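Local atomic coordinates of GST N-terminal domain-containing protein (Pseudomonas syringae pv. tomato, PDB entry 3IC8), a protein that is of unknown function but, with its GST-like N- and C-terminal domains, may bind glutathione or act as a glutathione transferase. Residues Ala60-Asp65 with Val296-Pro301; Pro242-Thr247 with Arg281-Leu286. One frame throughout, in Å; residues are numbered along the deposited sequence.

Interaction 1 (Ala60-Asp65 with Val296-Pro301); sequences ADIYCD and VHVHFP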
# COMPACT_ATOMS: atom_id res chain seq x y z
N ALA A 60 -14.59 -7.30 -36.60
CA ALA A 60 -15.33 -6.40 -37.43
C ALA A 60 -16.53 -5.84 -36.70
O ALA A 60 -17.44 -5.38 -37.30
CB ALA A 60 -15.74 -7.06 -38.70
N ASP A 61 -16.51 -5.91 -35.38
CA ASP A 61 -17.52 -5.28 -34.57
C ASP A 61 -16.92 -4.12 -33.80
O ASP A 61 -15.94 -4.26 -33.13
CB ASP A 61 -18.14 -6.26 -33.59
CG ASP A 61 -19.01 -7.27 -34.26
OD1 ASP A 61 -20.12 -6.95 -34.64
OD2 ASP A 61 -18.59 -8.41 -34.38
N ILE A 62 -17.54 -2.97 -33.95
CA ILE A 62 -17.07 -1.76 -33.35
C ILE A 62 -18.09 -1.29 -32.35
O ILE A 62 -19.23 -1.18 -32.66
CB ILE A 62 -16.82 -0.72 -34.43
CG1 ILE A 62 -15.51 -1.02 -35.11
CG2 ILE A 62 -16.68 0.62 -33.85
CD1 ILE A 62 -15.63 -1.77 -36.33
N TYR A 63 -17.65 -1.02 -31.14
CA TYR A 63 -18.54 -0.60 -30.08
C TYR A 63 -18.25 0.81 -29.63
O TYR A 63 -17.17 1.12 -29.24
CB TYR A 63 -18.42 -1.55 -28.91
CG TYR A 63 -18.81 -2.95 -29.23
CD1 TYR A 63 -20.04 -3.43 -28.91
CD2 TYR A 63 -17.94 -3.79 -29.86
CE1 TYR A 63 -20.38 -4.67 -29.19
CE2 TYR A 63 -18.29 -5.02 -30.15
CZ TYR A 63 -19.51 -5.47 -29.81
OH TYR A 63 -19.86 -6.74 -30.10
N CYS A 64 -19.27 1.64 -29.69
CA CYS A 64 -19.19 3.06 -29.45
C CYS A 64 -19.87 3.39 -28.16
O CYS A 64 -20.91 2.91 -27.89
CB CYS A 64 -19.93 3.81 -30.54
SG CYS A 64 -19.30 3.64 -32.15
N ASP A 65 -19.23 4.19 -27.35
CA ASP A 65 -19.80 4.64 -26.11
C ASP A 65 -19.39 3.72 -25.01
O ASP A 65 -19.59 2.54 -25.09
CB ASP A 65 -21.31 4.71 -26.20
CG ASP A 65 -21.91 5.53 -25.10
OD1 ASP A 65 -21.91 6.75 -25.19
OD2 ASP A 65 -22.38 4.97 -24.12
N VAL A 296 -18.39 -4.10 -41.91
CA VAL A 296 -18.27 -3.87 -40.50
C VAL A 296 -19.62 -3.65 -39.84
O VAL A 296 -20.52 -3.11 -40.42
CB VAL A 296 -17.39 -2.67 -40.31
CG1 VAL A 296 -18.02 -1.70 -39.44
CG2 VAL A 296 -16.07 -3.07 -39.83
N HIS A 297 -19.73 -4.08 -38.60
CA HIS A 297 -20.93 -3.84 -37.82
C HIS A 297 -20.58 -2.86 -36.73
O HIS A 297 -19.63 -3.05 -36.03
CB HIS A 297 -21.38 -5.12 -37.15
CG HIS A 297 -22.25 -5.99 -37.99
ND1 HIS A 297 -22.42 -5.80 -39.34
CD2 HIS A 297 -22.98 -7.07 -37.67
CE1 HIS A 297 -23.23 -6.72 -39.81
NE2 HIS A 297 -23.59 -7.50 -38.82
N VAL A 298 -21.37 -1.81 -36.59
CA VAL A 298 -21.17 -0.79 -35.59
C VAL A 298 -22.31 -0.74 -34.59
O VAL A 298 -23.45 -0.68 -34.96
CB VAL A 298 -20.98 0.55 -36.24
CG1 VAL A 298 -20.58 1.58 -35.26
CG2 VAL A 298 -19.97 0.46 -37.27
N HIS A 299 -21.99 -0.78 -33.32
CA HIS A 299 -22.99 -0.89 -32.29
C HIS A 299 -23.14 0.35 -31.45
O HIS A 299 -22.19 0.91 -30.99
CB HIS A 299 -22.70 -2.06 -31.38
CG HIS A 299 -22.26 -3.29 -32.09
ND1 HIS A 299 -22.86 -4.50 -31.89
CD2 HIS A 299 -21.24 -3.51 -32.93
CE1 HIS A 299 -22.26 -5.41 -32.61
NE2 HIS A 299 -21.27 -4.83 -33.25
N PHE A 300 -24.39 0.77 -31.27
CA PHE A 300 -24.74 1.95 -30.52
C PHE A 300 -25.80 1.62 -29.53
O PHE A 300 -26.62 0.81 -29.78
CB PHE A 300 -25.33 2.99 -31.42
CG PHE A 300 -24.43 3.50 -32.44
CD1 PHE A 300 -23.52 4.46 -32.15
CD2 PHE A 300 -24.51 3.05 -33.72
CE1 PHE A 300 -22.72 4.92 -33.10
CE2 PHE A 300 -23.70 3.53 -34.66
CZ PHE A 300 -22.82 4.46 -34.35
N PRO A 301 -25.78 2.28 -28.41
CA PRO A 301 -26.85 2.18 -27.43
C PRO A 301 -28.07 2.97 -27.83
O PRO A 301 -27.96 3.88 -28.59
CB PRO A 301 -26.21 2.81 -26.21
CG PRO A 301 -25.20 3.65 -26.70
CD PRO A 301 -24.68 3.11 -27.92
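The rings of Y63 and H299 lie face to face on one side of a parallel strand pair, their centroids 4.1 Å apart and planes tilted by 17°. Strand 61-63, within the thioredoxin-like N-terminal domain, here gains 296-300 as a parallel neighbour. Four backbone hydrogen bonds hold the register, from H297 N to A60 O (2.9 Å) through to the longer C64 N to H299 O (3.3 Å). On the opposite face the packing is apolar: I62 CD1 sits 3.8 Å from V296 CG2, while C64 SG rests obliquely against the F300 ring and touches V298 CG1. Contact thins at the C-terminal end, where the partly exposed D65 carboxylate comes no nearer to P301 than 4.0 Å (OD2 to CG) and caps helix 66-76 through a weak bond to A67 N. The imidazole of H299 is fixed more firmly. With CG anti to its carbonyl carbon (chi1 -43°), NE2 meets D61 OD1 at 2.8 Å on the anti side of the carboxylate, 25° out of the carboxylate plane, while the oxygen lies in the imidazole plane. E283 OE2 accepts from ND1, so both ring nitrogens face carboxylates, which would probably stabilise a protonated, positively charged H299.

Interaction 2 (Pro242-Thr247 with Arg281-Leu286); sequences PLPDET and REELIL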
# COMPACT_ATOMS: atom_id res chain seq x y z
N PRO A 242 -22.47 -12.88 -35.11
CA PRO A 242 -23.88 -13.12 -35.36
C PRO A 242 -24.67 -12.19 -34.50
O PRO A 242 -24.25 -11.91 -33.40
CB PRO A 242 -24.05 -14.56 -34.88
CG PRO A 242 -22.96 -14.80 -33.98
CD PRO A 242 -21.82 -14.04 -34.50
N LEU A 243 -25.78 -11.71 -35.01
CA LEU A 243 -26.64 -10.79 -34.31
C LEU A 243 -27.35 -11.44 -33.16
O LEU A 243 -27.56 -12.61 -33.14
CB LEU A 243 -27.68 -10.25 -35.25
CG LEU A 243 -27.24 -9.71 -36.59
CD1 LEU A 243 -28.40 -9.21 -37.30
CD2 LEU A 243 -26.30 -8.62 -36.38
N PRO A 244 -27.77 -10.64 -32.21
CA PRO A 244 -28.46 -11.16 -31.05
C PRO A 244 -29.79 -11.75 -31.45
O PRO A 244 -30.38 -11.35 -32.42
CB PRO A 244 -28.68 -9.91 -30.22
CG PRO A 244 -27.66 -9.04 -30.63
CD PRO A 244 -27.45 -9.23 -32.05
N ASP A 245 -30.26 -12.73 -30.69
CA ASP A 245 -31.47 -13.41 -31.08
C ASP A 245 -32.68 -12.79 -30.46
O ASP A 245 -33.76 -13.29 -30.61
CB ASP A 245 -31.40 -14.90 -30.77
CG ASP A 245 -30.98 -15.17 -29.38
OD1 ASP A 245 -30.74 -16.34 -29.07
OD2 ASP A 245 -30.89 -14.22 -28.59
N GLU A 246 -32.50 -11.69 -29.77
CA GLU A 246 -33.57 -11.03 -29.07
C GLU A 246 -34.63 -10.51 -30.02
O GLU A 246 -34.32 -10.11 -31.12
CB GLU A 246 -32.99 -9.89 -28.24
CG GLU A 246 -33.85 -8.69 -28.15
CD GLU A 246 -33.27 -7.64 -27.25
OE1 GLU A 246 -34.03 -6.81 -26.76
OE2 GLU A 246 -32.06 -7.65 -27.02
N THR A 247 -35.87 -10.55 -29.60
CA THR A 247 -36.97 -10.08 -30.42
C THR A 247 -37.50 -8.80 -29.82
O THR A 247 -37.79 -8.73 -28.66
CB THR A 247 -38.10 -11.08 -30.44
OG1 THR A 247 -38.42 -11.43 -29.11
CG2 THR A 247 -37.68 -12.32 -31.15
N ARG A 281 -33.16 -3.72 -26.99
CA ARG A 281 -33.36 -2.98 -25.77
C ARG A 281 -32.16 -2.15 -25.36
O ARG A 281 -32.27 -1.03 -24.94
CB ARG A 281 -33.67 -3.95 -24.66
CG ARG A 281 -35.06 -4.45 -24.63
CD ARG A 281 -35.13 -5.75 -23.88
NE ARG A 281 -36.40 -6.44 -24.04
CZ ARG A 281 -36.80 -7.04 -25.15
NH1 ARG A 281 -36.04 -7.05 -26.23
NH2 ARG A 281 -37.97 -7.64 -25.19
N GLU A 282 -30.99 -2.75 -25.50
CA GLU A 282 -29.76 -2.11 -25.20
C GLU A 282 -28.99 -1.68 -26.42
O GLU A 282 -28.01 -0.99 -26.30
CB GLU A 282 -28.91 -3.07 -24.42
CG GLU A 282 -29.47 -3.43 -23.10
CD GLU A 282 -29.35 -2.32 -22.07
OE1 GLU A 282 -28.49 -1.47 -22.20
OE2 GLU A 282 -30.13 -2.30 -21.12
N GLU A 283 -29.39 -2.10 -27.61
CA GLU A 283 -28.52 -1.98 -28.75
C GLU A 283 -29.11 -1.69 -30.12
O GLU A 283 -30.15 -2.16 -30.45
CB GLU A 283 -27.71 -3.27 -28.85
CG GLU A 283 -26.38 -3.13 -29.44
CD GLU A 283 -25.64 -4.42 -29.44
OE1 GLU A 283 -26.25 -5.48 -29.28
OE2 GLU A 283 -24.43 -4.40 -29.58
N LEU A 284 -28.38 -0.95 -30.91
CA LEU A 284 -28.62 -0.84 -32.32
C LEU A 284 -27.39 -1.23 -33.09
O LEU A 284 -26.31 -0.80 -32.78
CB LEU A 284 -29.01 0.58 -32.68
CG LEU A 284 -30.13 1.23 -31.91
CD1 LEU A 284 -29.88 2.66 -31.81
CD2 LEU A 284 -31.37 1.00 -32.62
N ILE A 285 -27.54 -2.04 -34.12
CA ILE A 285 -26.42 -2.47 -34.92
C ILE A 285 -26.51 -2.04 -36.38
O ILE A 285 -27.49 -2.22 -37.03
CB ILE A 285 -26.27 -3.95 -34.89
CG1 ILE A 285 -26.39 -4.44 -33.47
CG2 ILE A 285 -24.94 -4.33 -35.35
CD1 ILE A 285 -25.90 -5.77 -33.29
N LEU A 286 -25.44 -1.51 -36.89
CA LEU A 286 -25.52 -1.02 -38.19
C LEU A 286 -24.36 -1.54 -39.02
O LEU A 286 -23.27 -1.66 -38.54
CB LEU A 286 -25.66 0.49 -38.09
CG LEU A 286 -25.19 1.47 -39.11
CD1 LEU A 286 -25.35 2.83 -38.55
CD2 LEU A 286 -23.77 1.14 -39.35
O HOH W 1 -29.92 -5.22 -27.23
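The CD edge of the P244 pyrrolidine meets the end of the I285 side chain where an irregular loop, 242-247, runs over the start of strand 284-290, one of the antiparallel C-terminal strands that extend the thioredoxin-like sheet of this GST-like protein. P244 CD lies 4.0 Å from I285 CD1, and the end of L243 adds a looser apolar touch to the same methyl. Beside them the pyrrolidine ring crosses the E283 side chain at about a right angle, P244 CG lying 4.1 Å from E283 OE1. At the other end of the loop E246 and R281 approach each other in what is probably a salt bridge, though OE1 and NH1 are modelled too close together for its geometry to be relied on. The R281 backbone N also donates to E246 OE1, with that oxygen's position equally uncertain, and T247 O lies at the guanidinium edge, a weak partner of NH1.

Beyond this first shell, F278 of strand 272-279 touches P244, E246 and I285, so loop and strand meet over the same residue. H297 touches both L243 and I285. With CG trans to the backbone N (chi1 -150°), the E283 side chain is extended, and its carboxylate is held by H299 of the adjoining strand. A water links the two segments: it donates to E246 OE2 at 3.2 Å and accepts from the E282 backbone N, also at 3.2 Å.

In the fold
Interactions 1 and 2 have centres about 11 Å apart and lie on the same side of the chain's centre. They share one mixed sheet, in which 61-63, 296-300 and 284-290 are consecutive strands, the first pair parallel and the second antiparallel. Along the chain the order is 60-65, 242-247, 281-286 and 296-301, so interaction 2 falls wholly between the two halves of interaction 1. The intervening chain includes the helices of the GST C-terminal domain before it returns to the sheet. The C-terminal strands thereby extend the thioredoxin-like sheet at strand 61-63, with interaction 1 buried at this join and interaction 2 nearer the surface.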